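Local structure of hypothetical protein (Parabacteroides merdae, 4OO3) at residues I15-G20 with E81-E86; E103-T108 with V115-P120; G323-L328 with A353-D358; A361-V366 with P371-N376; G176-P181 with V291-G296. The protein is of unknown function but is probably an oxidoreductase that binds a nicotinamide dinucleotide in a Rossmann-fold domain. All blocks are in the same frame, centred on the assembly; numbering follows the deposited sequence.

Interaction 1 of 5, residues I15-G20 with E81-E86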
# COMPACT_ATOMS: atom_id res chain seq x y z
N ILE A 15 -15.71 7.27 12.16
CA ILE A 15 -15.06 7.10 13.44
C ILE A 15 -13.57 6.98 13.15
O ILE A 15 -13.17 6.21 12.31
CB ILE A 15 -15.48 5.80 14.14
CG1 ILE A 15 -16.99 5.78 14.37
CG2 ILE A 15 -14.72 5.64 15.44
CD1 ILE A 15 -17.53 4.42 14.77
N THR A 16 -12.75 7.73 13.86
CA THR A 16 -11.32 7.59 13.71
C THR A 16 -10.79 6.96 14.97
O THR A 16 -10.86 7.55 16.04
CB THR A 16 -10.66 8.94 13.42
OG1 THR A 16 -11.37 9.57 12.34
CG2 THR A 16 -9.20 8.75 13.03
N LEU A 17 -10.27 5.74 14.85
CA LEU A 17 -9.86 4.96 16.01
C LEU A 17 -8.34 4.89 16.13
O LEU A 17 -7.67 4.33 15.25
CB LEU A 17 -10.42 3.55 15.91
CG LEU A 17 -10.08 2.61 17.07
CD1 LEU A 17 -10.66 3.09 18.39
CD2 LEU A 17 -10.57 1.22 16.71
N ASP A 18 -7.82 5.45 17.22
CA ASP A 18 -6.40 5.42 17.53
C ASP A 18 -5.53 5.75 16.31
O ASP A 18 -4.72 4.93 15.89
CB ASP A 18 -6.02 4.06 18.12
CG ASP A 18 -4.62 4.03 18.71
OD1 ASP A 18 -4.08 5.10 19.04
OD2 ASP A 18 -4.06 2.92 18.85
N PRO A 19 -5.71 6.94 15.73
CA PRO A 19 -4.94 7.33 14.55
C PRO A 19 -3.49 7.57 14.93
O PRO A 19 -3.21 8.18 15.96
CB PRO A 19 -5.60 8.63 14.11
CG PRO A 19 -6.13 9.22 15.37
CD PRO A 19 -6.59 8.04 16.19
N GLY A 20 -2.57 7.04 14.12
CA GLY A 20 -1.14 7.20 14.38
C GLY A 20 -0.31 7.37 13.13
O GLY A 20 0.91 7.30 13.21
N GLU A 81 -13.34 0.73 24.29
CA GLU A 81 -14.53 0.42 25.06
C GLU A 81 -15.62 1.49 24.87
O GLU A 81 -16.80 1.14 24.69
CB GLU A 81 -14.12 0.26 26.53
CG GLU A 81 -15.22 0.02 27.55
CD GLU A 81 -14.66 -0.12 28.95
OE1 GLU A 81 -13.86 -1.05 29.17
OE2 GLU A 81 -15.02 0.69 29.84
N LYS A 82 -15.23 2.77 24.87
CA LYS A 82 -16.19 3.88 24.67
C LYS A 82 -16.74 3.93 23.25
O LYS A 82 -17.93 4.16 23.06
CB LYS A 82 -15.55 5.25 25.01
CG LYS A 82 -15.67 5.65 26.47
CD LYS A 82 -17.08 6.10 26.82
CE LYS A 82 -17.29 6.18 28.32
NZ LYS A 82 -16.50 7.28 28.95
N MSE A 83 -15.88 3.74 22.27
CA MSE A 83 -16.30 3.73 20.87
C MSE A 83 -17.35 2.67 20.63
O MSE A 83 -18.38 2.94 20.02
CB MSE A 83 -15.10 3.45 19.98
CG MSE A 83 -15.41 3.76 18.52
SE MSE A 83 -15.75 2.08 17.56
CE MSE A 83 -13.90 1.97 16.95
N LEU A 84 -17.09 1.47 21.12
CA LEU A 84 -18.00 0.35 20.91
C LEU A 84 -19.31 0.58 21.64
O LEU A 84 -20.36 0.22 21.13
CB LEU A 84 -17.35 -0.96 21.37
CG LEU A 84 -16.14 -1.39 20.54
CD1 LEU A 84 -15.37 -2.51 21.22
CD2 LEU A 84 -16.57 -1.80 19.14
N ALA A 85 -19.24 1.21 22.82
CA ALA A 85 -20.42 1.50 23.62
C ALA A 85 -21.31 2.57 23.00
O ALA A 85 -22.54 2.46 23.04
CB ALA A 85 -20.01 1.94 25.02
N GLU A 86 -20.69 3.60 22.44
CA GLU A 86 -21.44 4.74 21.93
C GLU A 86 -21.95 4.49 20.52
O GLU A 86 -22.98 5.04 20.15
CB GLU A 86 -20.58 6.00 22.01
CG GLU A 86 -20.28 6.39 23.45
CD GLU A 86 -19.50 7.69 23.60
OE1 GLU A 86 -18.93 8.20 22.61
OE2 GLU A 86 -19.46 8.18 24.74
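The Rossmann-fold domain expected to bind the dinucleotide is built round strand 14-17, and here I15 and L17 of that strand receive M83, present as selenomethionine, from helix 79-86. The backbones stay well apart, so one long, flexible side chain does the bridging. M83 leaves the helix with CG anti to its backbone N (chi1 -166°), then bends at both of the next torsions, which lays its selenium and methyl against the two strand residues. Its CG meets the branch methyl of I15, with I15 CG2 to M83 CG at 3.7 Å, while M83 SE lies 4.1 Å from I15 CD1. The end methyl then sits across the fork of the leucine, roughly at right angles to it: M83 CE is 3.4 Å from L17 CD2, tighter than ordinary van der Waals contact, and 3.7 Å from L17 CD1. The unbranched chain of methionine, here with selenium for sulfur, suits this place because it can curl against two branched neighbours, and its apolar surface suits a buried contact made of carbon and selenium alone. Alternation along the strand sends T16 to the other face, where it touches Q28 and V39. Just beyond the strand, D18 is hydrogen-bonded to Y104 OH. Strand 14-17 runs inside the parallel sheet between strands 38-43 and 91-94, and helix 98-110 lies beside helix 79-86 on this face: L17 also packs on Y104 and L80, and M83 on T108 and, from strand 38-43, on Y42.

Interaction 2 of 5, residues E103-T108 with V115-P120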
# COMPACT_ATOMS: atom_id res chain seq x y z
N GLU A 103 -7.10 -6.63 15.96
CA GLU A 103 -8.07 -6.76 17.06
C GLU A 103 -9.10 -5.62 17.00
O GLU A 103 -10.30 -5.87 17.10
CB GLU A 103 -7.36 -6.80 18.41
CG GLU A 103 -8.26 -7.10 19.61
CD GLU A 103 -9.05 -8.40 19.47
OE1 GLU A 103 -8.50 -9.40 18.94
OE2 GLU A 103 -10.22 -8.43 19.92
N TYR A 104 -8.64 -4.39 16.83
CA TYR A 104 -9.53 -3.25 16.62
C TYR A 104 -10.53 -3.55 15.51
O TYR A 104 -11.73 -3.32 15.66
CB TYR A 104 -8.76 -2.01 16.17
CG TYR A 104 -7.89 -1.30 17.19
CD1 TYR A 104 -8.00 -1.54 18.56
CD2 TYR A 104 -6.98 -0.33 16.76
CE1 TYR A 104 -7.20 -0.84 19.46
CE2 TYR A 104 -6.19 0.36 17.65
CZ TYR A 104 -6.30 0.10 19.00
OH TYR A 104 -5.50 0.80 19.86
N ILE A 105 -10.02 -4.02 14.38
CA ILE A 105 -10.86 -4.30 13.22
C ILE A 105 -11.93 -5.33 13.54
O ILE A 105 -13.09 -5.14 13.18
CB ILE A 105 -10.01 -4.75 12.00
CG1 ILE A 105 -9.24 -3.55 11.43
CG2 ILE A 105 -10.90 -5.35 10.91
CD1 ILE A 105 -8.25 -3.88 10.33
N LYS A 106 -11.55 -6.42 14.19
CA LYS A 106 -12.51 -7.47 14.52
C LYS A 106 -13.68 -6.94 15.38
O LYS A 106 -14.85 -7.17 15.06
CB LYS A 106 -11.82 -8.63 15.24
CG LYS A 106 -12.65 -9.91 15.23
CD LYS A 106 -12.34 -10.81 16.41
CE LYS A 106 -12.98 -10.30 17.69
NZ LYS A 106 -13.16 -11.41 18.67
N LYS A 107 -13.36 -6.22 16.45
CA LYS A 107 -14.38 -5.74 17.38
C LYS A 107 -15.30 -4.72 16.74
O LYS A 107 -16.48 -4.63 17.08
CB LYS A 107 -13.75 -5.15 18.63
CG LYS A 107 -12.87 -6.14 19.38
CD LYS A 107 -12.78 -5.81 20.85
CE LYS A 107 -14.03 -6.28 21.57
NZ LYS A 107 -14.03 -5.83 22.98
N THR A 108 -14.75 -3.94 15.82
CA THR A 108 -15.53 -2.94 15.10
C THR A 108 -16.55 -3.60 14.17
O THR A 108 -17.70 -3.18 14.10
CB THR A 108 -14.62 -1.99 14.32
OG1 THR A 108 -13.71 -1.35 15.23
CG2 THR A 108 -15.42 -0.94 13.62
N VAL A 115 -15.37 -0.88 7.79
CA VAL A 115 -13.97 -0.52 8.09
C VAL A 115 -13.13 -0.25 6.84
O VAL A 115 -13.03 -1.10 5.95
CB VAL A 115 -13.28 -1.62 8.92
CG1 VAL A 115 -11.82 -1.28 9.19
CG2 VAL A 115 -14.03 -1.85 10.22
N LEU A 116 -12.52 0.93 6.79
CA LEU A 116 -11.46 1.22 5.84
C LEU A 116 -10.16 1.29 6.63
O LEU A 116 -9.98 2.17 7.48
CB LEU A 116 -11.71 2.55 5.10
CG LEU A 116 -10.69 2.99 4.05
CD1 LEU A 116 -10.66 2.01 2.88
CD2 LEU A 116 -11.00 4.38 3.54
N SER A 117 -9.25 0.37 6.37
CA SER A 117 -7.97 0.34 7.07
C SER A 117 -6.84 0.53 6.10
O SER A 117 -6.86 -0.02 5.00
CB SER A 117 -7.80 -0.99 7.79
OG SER A 117 -6.48 -1.13 8.29
N ASP A 118 -5.84 1.30 6.50
CA ASP A 118 -4.58 1.30 5.81
C ASP A 118 -3.95 -0.10 5.91
O ASP A 118 -4.30 -0.90 6.78
CB ASP A 118 -3.63 2.32 6.43
CG ASP A 118 -2.52 2.74 5.49
OD1 ASP A 118 -2.50 2.28 4.32
OD2 ASP A 118 -1.67 3.55 5.91
N LYS A 119 -3.05 -0.40 4.99
CA LYS A 119 -2.21 -1.58 5.12
C LYS A 119 -1.19 -1.42 6.25
O LYS A 119 -0.90 -0.30 6.68
CB LYS A 119 -1.49 -1.88 3.80
CG LYS A 119 -0.86 -0.66 3.10
CD LYS A 119 0.65 -0.66 3.11
CE LYS A 119 1.23 -0.30 4.46
NZ LYS A 119 2.58 0.27 4.29
N PRO A 120 -0.67 -2.54 6.78
CA PRO A 120 -1.09 -3.93 6.60
C PRO A 120 -2.12 -4.31 7.66
O PRO A 120 -1.94 -4.00 8.84
CB PRO A 120 0.20 -4.71 6.84
CG PRO A 120 0.97 -3.88 7.80
CD PRO A 120 0.56 -2.45 7.60
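I105 holds CG1 anti to its carbonyl carbon (chi1 -72°) with the next torsion extended, which carries CD1 to S117 and leaves CG1 beside V115; T108 holds CG2 anti to the backbone N and OG1 anti to the carbonyl carbon (chi1 -58°), setting its methyl against V115. I105 CG1 is 4.1 Å from V115 CG1, and T108 CG2 is 3.8 Å from V115 CG2, so each valine branch has a partner one turn apart on the helix. I105 CD1 lies 3.9 Å from both CB and OG of S117. These residues close the second half of the beta-alpha-beta unit of strand 91-94, helix 98-110 and strand 114-117 in the Rossmann fold; the helix and strand segments run nearly antiparallel, their axes at 167° and 10.0 Å apart. Threonine suits the buried helix face because T108 OG1 donates to Y104 O at 2.8 Å, reaching it from the face of the carbonyl opposite that used by T108 N. With an alanine here, Y104 O would probably lose this second donor and a gap would open beside V115 CG2. The S117 hydroxyl binds D118 O in the carbonyl plane, 2.7 Å from OG, and is also hydrogen-bonded to K101 NZ.

Interaction 3 of 5, residues G323-L328 with A353-D358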
# COMPACT_ATOMS: atom_id res chain seq x y z
N GLY A 323 7.09 -11.40 -20.36
CA GLY A 323 6.14 -12.06 -21.26
C GLY A 323 6.90 -12.77 -22.35
O GLY A 323 8.07 -12.49 -22.58
N SER A 324 6.23 -13.70 -23.03
CA SER A 324 6.86 -14.49 -24.10
C SER A 324 7.37 -13.63 -25.27
O SER A 324 8.30 -14.03 -25.97
CB SER A 324 5.92 -15.59 -24.60
OG SER A 324 4.76 -15.03 -25.20
N LYS A 325 6.78 -12.45 -25.46
CA LYS A 325 7.24 -11.52 -26.49
C LYS A 325 8.11 -10.40 -25.95
O LYS A 325 9.04 -9.94 -26.63
CB LYS A 325 6.06 -10.90 -27.23
CG LYS A 325 5.28 -11.86 -28.10
CD LYS A 325 4.31 -11.10 -28.99
CE LYS A 325 3.25 -12.01 -29.58
NZ LYS A 325 3.84 -12.97 -30.55
N ALA A 326 7.82 -9.93 -24.74
CA ALA A 326 8.50 -8.75 -24.21
C ALA A 326 8.50 -8.67 -22.70
O ALA A 326 7.58 -9.16 -22.05
CB ALA A 326 7.87 -7.50 -24.80
N ASP A 327 9.54 -8.03 -22.17
CA ASP A 327 9.62 -7.61 -20.78
C ASP A 327 9.06 -6.19 -20.64
O ASP A 327 9.44 -5.30 -21.40
CB ASP A 327 11.07 -7.61 -20.28
CG ASP A 327 11.70 -8.99 -20.28
OD1 ASP A 327 10.97 -9.99 -20.27
OD2 ASP A 327 12.95 -9.06 -20.30
N LEU A 328 8.16 -6.00 -19.68
CA LEU A 328 7.71 -4.66 -19.29
C LEU A 328 8.49 -4.23 -18.05
O LEU A 328 8.47 -4.93 -17.04
CB LEU A 328 6.21 -4.66 -19.00
CG LEU A 328 5.32 -5.17 -20.13
CD1 LEU A 328 3.88 -5.25 -19.64
CD2 LEU A 328 5.44 -4.27 -21.35
N ALA A 353 11.24 -6.21 -36.74
CA ALA A 353 10.52 -5.40 -37.72
C ALA A 353 9.00 -5.60 -37.60
O ALA A 353 8.24 -4.63 -37.52
CB ALA A 353 10.99 -5.74 -39.13
N ALA A 354 8.59 -6.86 -37.58
CA ALA A 354 7.17 -7.22 -37.47
C ALA A 354 6.60 -6.91 -36.08
O ALA A 354 5.42 -6.57 -35.95
CB ALA A 354 6.99 -8.70 -37.79
N TYR A 355 7.44 -7.03 -35.05
CA TYR A 355 7.02 -6.69 -33.70
C TYR A 355 6.69 -5.19 -33.60
O TYR A 355 5.70 -4.82 -32.98
CB TYR A 355 8.10 -7.08 -32.67
CG TYR A 355 7.69 -6.78 -31.25
CD1 TYR A 355 6.63 -7.46 -30.65
CD2 TYR A 355 8.34 -5.80 -30.50
CE1 TYR A 355 6.24 -7.19 -29.36
CE2 TYR A 355 7.95 -5.52 -29.21
CZ TYR A 355 6.90 -6.21 -28.64
OH TYR A 355 6.50 -5.94 -27.36
N GLU A 356 7.51 -4.35 -34.22
CA GLU A 356 7.31 -2.90 -34.17
C GLU A 356 5.98 -2.46 -34.80
O GLU A 356 5.40 -1.45 -34.39
CB GLU A 356 8.48 -2.18 -34.83
CG GLU A 356 8.44 -0.66 -34.68
CD GLU A 356 9.79 0.00 -34.83
OE1 GLU A 356 10.82 -0.70 -34.92
OE2 GLU A 356 9.83 1.25 -34.86
N LYS A 357 5.51 -3.22 -35.79
CA LYS A 357 4.22 -2.93 -36.44
C LYS A 357 3.04 -3.36 -35.56
O LYS A 357 2.01 -2.67 -35.53
CB LYS A 357 4.14 -3.61 -37.81
CG LYS A 357 5.26 -3.18 -38.75
CD LYS A 357 4.84 -3.27 -40.22
CE LYS A 357 4.38 -4.67 -40.61
NZ LYS A 357 4.09 -4.77 -42.06
N ASP A 358 3.18 -4.49 -34.87
CA ASP A 358 2.17 -4.92 -33.89
C ASP A 358 2.11 -3.91 -32.75
O ASP A 358 1.04 -3.60 -32.24
CB ASP A 358 2.52 -6.31 -33.32
CG ASP A 358 2.45 -7.41 -34.36
OD1 ASP A 358 1.46 -7.47 -35.13
OD2 ASP A 358 3.39 -8.24 -34.41
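K325 and Y355 mark the nearest approach of the two backbones, their CA atoms 8.7 Å apart, one in a turn and the other in a helix. S324 and K325 form the two-residue turn of a beta hairpin, with backbone angles closest to type I; it is closed by G323 N donating to A326 O at 2.8 Å, and from A326 on the chain is extended. The facing segment, 353-358, is regular helix. From it Y355 reaches across with CG anti to its backbone N (chi1 -178°), far enough to bring its phenol to the turn. The hydroxyl end meets the methyl of A326, with Y355 OH at 3.3 Å from A326 CB, and the ring approaches K325 with CE1 4.3 Å from the lysine CB. A small residue at A326 leaves room for the phenol, which is buried but not without a polar mate, since its hydroxyl is hydrogen-bonded to V169 O. K325 contributes just the root of its chain and leads its ammonium away; NZ remains 6.1 Å from D358 OD2, too far for a salt bridge. Helix 352-369 lies over one face of the mixed sheet, where Y355 also packs on V344 and A346 of strand 341-346, next to strand 326-332, while helix 167-170 supplies the carbonyl that holds its hydroxyl.

Interaction 4 of 5, residues A361-V366 with P371-N376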
# COMPACT_ATOMS: atom_id res chain seq x y z
N ALA A 361 0.30 -0.71 -33.93
CA ALA A 361 -1.12 -1.09 -34.01
C ALA A 361 -1.77 -1.18 -32.63
O ALA A 361 -2.90 -0.73 -32.44
CB ALA A 361 -1.28 -2.41 -34.75
N SER A 362 -1.05 -1.75 -31.66
CA SER A 362 -1.55 -1.87 -30.29
C SER A 362 -1.64 -0.54 -29.55
O SER A 362 -2.53 -0.35 -28.73
CB SER A 362 -0.68 -2.83 -29.48
OG SER A 362 -0.71 -4.13 -30.03
N MSE A 363 -0.71 0.37 -29.84
CA MSE A 363 -0.67 1.65 -29.14
C MSE A 363 -1.84 2.53 -29.49
O MSE A 363 -2.23 3.39 -28.70
CB MSE A 363 0.64 2.39 -29.41
CG MSE A 363 1.81 1.80 -28.63
SE MSE A 363 1.49 1.71 -26.69
CE MSE A 363 1.34 3.64 -26.31
N GLU A 364 -2.43 2.33 -30.67
CA GLU A 364 -3.67 3.01 -31.01
C GLU A 364 -4.74 2.73 -29.95
O GLU A 364 -5.38 3.65 -29.43
CB GLU A 364 -4.16 2.57 -32.39
CG GLU A 364 -3.25 3.03 -33.53
CD GLU A 364 -3.65 2.47 -34.88
OE1 GLU A 364 -4.67 1.76 -34.97
OE2 GLU A 364 -2.92 2.75 -35.86
N LYS A 365 -4.92 1.46 -29.61
CA LYS A 365 -5.84 1.03 -28.56
C LYS A 365 -5.48 1.66 -27.20
O LYS A 365 -6.36 2.14 -26.48
CB LYS A 365 -5.90 -0.51 -28.51
CG LYS A 365 -5.99 -1.19 -27.14
CD LYS A 365 -7.37 -1.06 -26.49
CE LYS A 365 -7.64 -2.20 -25.51
NZ LYS A 365 -6.49 -2.47 -24.60
N VAL A 366 -4.19 1.69 -26.88
CA VAL A 366 -3.70 2.22 -25.60
C VAL A 366 -3.88 3.74 -25.49
O VAL A 366 -4.19 4.26 -24.42
CB VAL A 366 -2.21 1.86 -25.38
CG1 VAL A 366 -1.66 2.49 -24.10
CG2 VAL A 366 -2.04 0.35 -25.33
N PRO A 371 -5.12 9.00 -23.40
CA PRO A 371 -4.74 10.01 -24.40
C PRO A 371 -3.38 10.63 -24.13
O PRO A 371 -3.00 10.82 -22.97
CB PRO A 371 -5.83 11.06 -24.25
CG PRO A 371 -7.02 10.31 -23.76
CD PRO A 371 -6.51 9.17 -22.94
N GLY A 372 -2.64 10.93 -25.19
CA GLY A 372 -1.31 11.52 -25.08
C GLY A 372 -0.19 10.49 -24.97
O GLY A 372 0.95 10.78 -25.30
N VAL A 373 -0.52 9.28 -24.50
CA VAL A 373 0.48 8.26 -24.26
C VAL A 373 0.97 7.68 -25.59
O VAL A 373 0.18 7.15 -26.38
CB VAL A 373 -0.07 7.14 -23.34
CG1 VAL A 373 0.95 6.02 -23.17
CG2 VAL A 373 -0.44 7.71 -21.98
N ALA A 374 2.27 7.81 -25.83
CA ALA A 374 2.91 7.32 -27.06
C ALA A 374 4.18 6.55 -26.73
O ALA A 374 4.56 6.42 -25.56
CB ALA A 374 3.23 8.49 -27.98
N LEU A 375 4.84 6.02 -27.76
CA LEU A 375 6.07 5.25 -27.60
C LEU A 375 7.26 5.95 -28.24
O LEU A 375 7.12 6.58 -29.29
CB LEU A 375 5.93 3.86 -28.22
CG LEU A 375 5.13 2.82 -27.46
CD1 LEU A 375 5.18 1.50 -28.21
CD2 LEU A 375 5.65 2.63 -26.04
N ASN A 376 8.41 5.83 -27.60
CA ASN A 376 9.67 6.37 -28.10
C ASN A 376 10.68 5.25 -28.15
O ASN A 376 11.00 4.66 -27.12
CB ASN A 376 10.21 7.46 -27.15
CG ASN A 376 9.67 8.84 -27.46
OD1 ASN A 376 8.93 9.43 -26.67
ND2 ASN A 376 10.06 9.38 -28.62
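The flat group touched here is the peptide joining V373 to A374: the methyl of M363, a selenomethionine, stands above its plane, displaced to the side of the carbonyl oxygen, with CE 3.7 Å from V373 O and 4.1 Å from A374 CA. The same oxygen, of a buried residue, is hydrogen-bonded to S367 OG. M363 arrives by curling, with CG anti to the carbonyl carbon (chi1 -76°) and further bends at the next two torsions. That curl sets its flank crosswise to L375, where M363 CG and L375 CD1 are tightly packed at 3.4 Å and M363 SE is 3.9 Å from L375 CG. An alanine in place of L375 would probably open a gap along CG and SE of M363 and let that chain turn more freely. The same methyl also reaches V373 CG1, at 4.0 Å from M363 CE, and V366 CG1 meets that valine loosely. G372, with positive phi, makes the turn into the strand; a side chain there would collide with P371 O. A helix folding back through a short loop onto the edge strand, 374-379, is typical of an alpha+beta domain with helices on a mixed sheet, consistent with the C-terminal family of this putative oxidoreductase.

Interaction 5 of 5, residues G176-P181 with V291-G296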
# COMPACT_ATOMS: atom_id res chain seq x y z
N GLY A 176 8.76 -18.45 -15.34
CA GLY A 176 10.06 -18.26 -14.72
C GLY A 176 10.33 -19.37 -13.72
O GLY A 176 9.73 -20.44 -13.78
N SER A 177 11.24 -19.10 -12.79
CA SER A 177 11.65 -20.10 -11.81
C SER A 177 12.29 -19.40 -10.62
O SER A 177 12.69 -18.25 -10.72
CB SER A 177 12.64 -21.07 -12.45
OG SER A 177 13.74 -20.35 -12.97
N PRO A 178 12.38 -20.10 -9.47
CA PRO A 178 13.06 -19.52 -8.31
C PRO A 178 14.40 -18.88 -8.65
O PRO A 178 14.73 -17.82 -8.12
CB PRO A 178 13.25 -20.72 -7.40
CG PRO A 178 12.10 -21.61 -7.72
CD PRO A 178 11.89 -21.46 -9.19
N GLU A 179 15.15 -19.51 -9.56
CA GLU A 179 16.47 -19.02 -9.96
C GLU A 179 16.36 -17.77 -10.83
O GLU A 179 17.20 -16.87 -10.74
CB GLU A 179 17.25 -20.12 -10.69
CG GLU A 179 17.24 -21.49 -10.01
CD GLU A 179 16.14 -22.42 -10.53
OE1 GLU A 179 16.20 -22.80 -11.72
OE2 GLU A 179 15.23 -22.77 -9.75
N GLU A 180 15.34 -17.71 -11.68
CA GLU A 180 15.06 -16.50 -12.46
C GLU A 180 13.55 -16.19 -12.52
O GLU A 180 12.85 -16.62 -13.44
CB GLU A 180 15.67 -16.61 -13.85
CG GLU A 180 16.05 -15.26 -14.43
CD GLU A 180 16.82 -15.38 -15.73
OE1 GLU A 180 16.17 -15.48 -16.80
OE2 GLU A 180 18.07 -15.36 -15.68
N PRO A 181 13.05 -15.45 -11.52
CA PRO A 181 11.63 -15.11 -11.45
C PRO A 181 11.13 -14.35 -12.67
O PRO A 181 11.88 -13.58 -13.26
CB PRO A 181 11.54 -14.22 -10.21
CG PRO A 181 12.69 -14.65 -9.37
CD PRO A 181 13.78 -14.99 -10.33
N VAL A 291 10.34 -14.67 -2.34
CA VAL A 291 10.15 -15.38 -3.60
C VAL A 291 9.02 -16.37 -3.39
O VAL A 291 9.02 -17.13 -2.42
CB VAL A 291 11.42 -16.11 -4.07
CG1 VAL A 291 11.16 -16.87 -5.36
CG2 VAL A 291 12.54 -15.12 -4.29
N TYR A 292 8.04 -16.33 -4.28
CA TYR A 292 6.89 -17.21 -4.19
C TYR A 292 6.33 -17.51 -5.57
O TYR A 292 6.56 -16.76 -6.52
CB TYR A 292 5.80 -16.58 -3.32
CG TYR A 292 5.25 -15.26 -3.83
CD1 TYR A 292 5.94 -14.07 -3.63
CD2 TYR A 292 4.03 -15.20 -4.51
CE1 TYR A 292 5.43 -12.86 -4.09
CE2 TYR A 292 3.52 -14.00 -4.97
CZ TYR A 292 4.22 -12.83 -4.76
OH TYR A 292 3.73 -11.62 -5.22
N LYS A 293 5.60 -18.61 -5.66
CA LYS A 293 4.88 -18.94 -6.88
C LYS A 293 3.42 -18.58 -6.70
O LYS A 293 2.81 -18.89 -5.67
CB LYS A 293 5.04 -20.42 -7.22
CG LYS A 293 6.41 -20.72 -7.81
CD LYS A 293 6.60 -22.19 -8.12
CE LYS A 293 7.83 -22.38 -9.00
NZ LYS A 293 8.35 -23.77 -8.96
N ILE A 294 2.87 -17.88 -7.70
CA ILE A 294 1.46 -17.54 -7.74
C ILE A 294 0.91 -18.11 -9.05
O ILE A 294 1.26 -17.65 -10.13
CB ILE A 294 1.21 -16.02 -7.61
CG1 ILE A 294 -0.22 -15.68 -8.04
CG2 ILE A 294 2.20 -15.21 -8.45
CD1 ILE A 294 -0.71 -14.33 -7.57
N LYS A 295 0.06 -19.14 -8.92
CA LYS A 295 -0.48 -19.88 -10.05
C LYS A 295 0.62 -20.30 -11.02
O LYS A 295 0.51 -20.10 -12.23
CB LYS A 295 -1.55 -19.07 -10.79
CG LYS A 295 -2.60 -18.50 -9.85
CD LYS A 295 -4.01 -18.60 -10.40
CE LYS A 295 -4.28 -17.58 -11.49
NZ LYS A 295 -5.20 -18.15 -12.51
N GLY A 296 1.69 -20.86 -10.47
CA GLY A 296 2.79 -21.41 -11.27
C GLY A 296 3.85 -20.39 -11.66
O GLY A 296 4.91 -20.78 -12.14
O HOH W 1 7.63 -20.77 -11.86
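P178 overlaps the aliphatic end of K293, with P178 CD lying 4.2 Å from K293 CE. Beside this, P178 CA is 4.4 Å from V291 CG1. The contact sets the loop that leads into strand 183-190 against the end of a beta hairpin of the C-terminal domain's mixed sheet, formed by strands 282-294 and 297-306. K295 and G296 make the hairpin turn, both with positive phi and angles near type I', for which glycine in the second place is well suited. V291 and K293 alternate with Y292 and I294, which turn to the other face and pack on helix 220-231. K293 extends fully beyond CG, with CG anti to the carbonyl carbon (chi1 -76°), so that CE, near the end of the chain, crosses obliquely at the proline CD while the ammonium goes on past; its NZ is still 7.0 Å from E179 OE2, too far to count as a salt bridge. Proline suits this partly exposed place as a compact, rigid apolar ring, and it touches I246 of strand 243-255 as well. The loop is held in shape from within: S177 N donates to E180 O at 3.0 Å, and E180 N makes a weak bond back to S177 OG at 3.3 Å. Glycine suits position 176, since phi is positive and a CB would clash with E180 O. Near the hairpin turn the two segments also share a water, which lies 2.9 Å from G176 O and 2.7 Å from G296 O.

In the fold
Taken from the N terminus, the five contacts close one after another, and none nests in or crosses another. Interaction 1 comes first, closing a long loop that includes two further strands of the parallel sheet; interaction 2 follows with a short return from helix to strand. They touch, and L84 packing on K107 helps to join helices 79-86 and 98-110 side by side on the Rossmann sheet. Interaction 5 is next along the chain and closes the longest loop of the five, followed by interactions 3 and 4. These three serve the mixed sheet of the C-terminal domain: 3 and 4 use successive parts of helix 352-369, their centres 14 Å apart, whereas interaction 1 lies 53 Å from interaction 3, centre to centre.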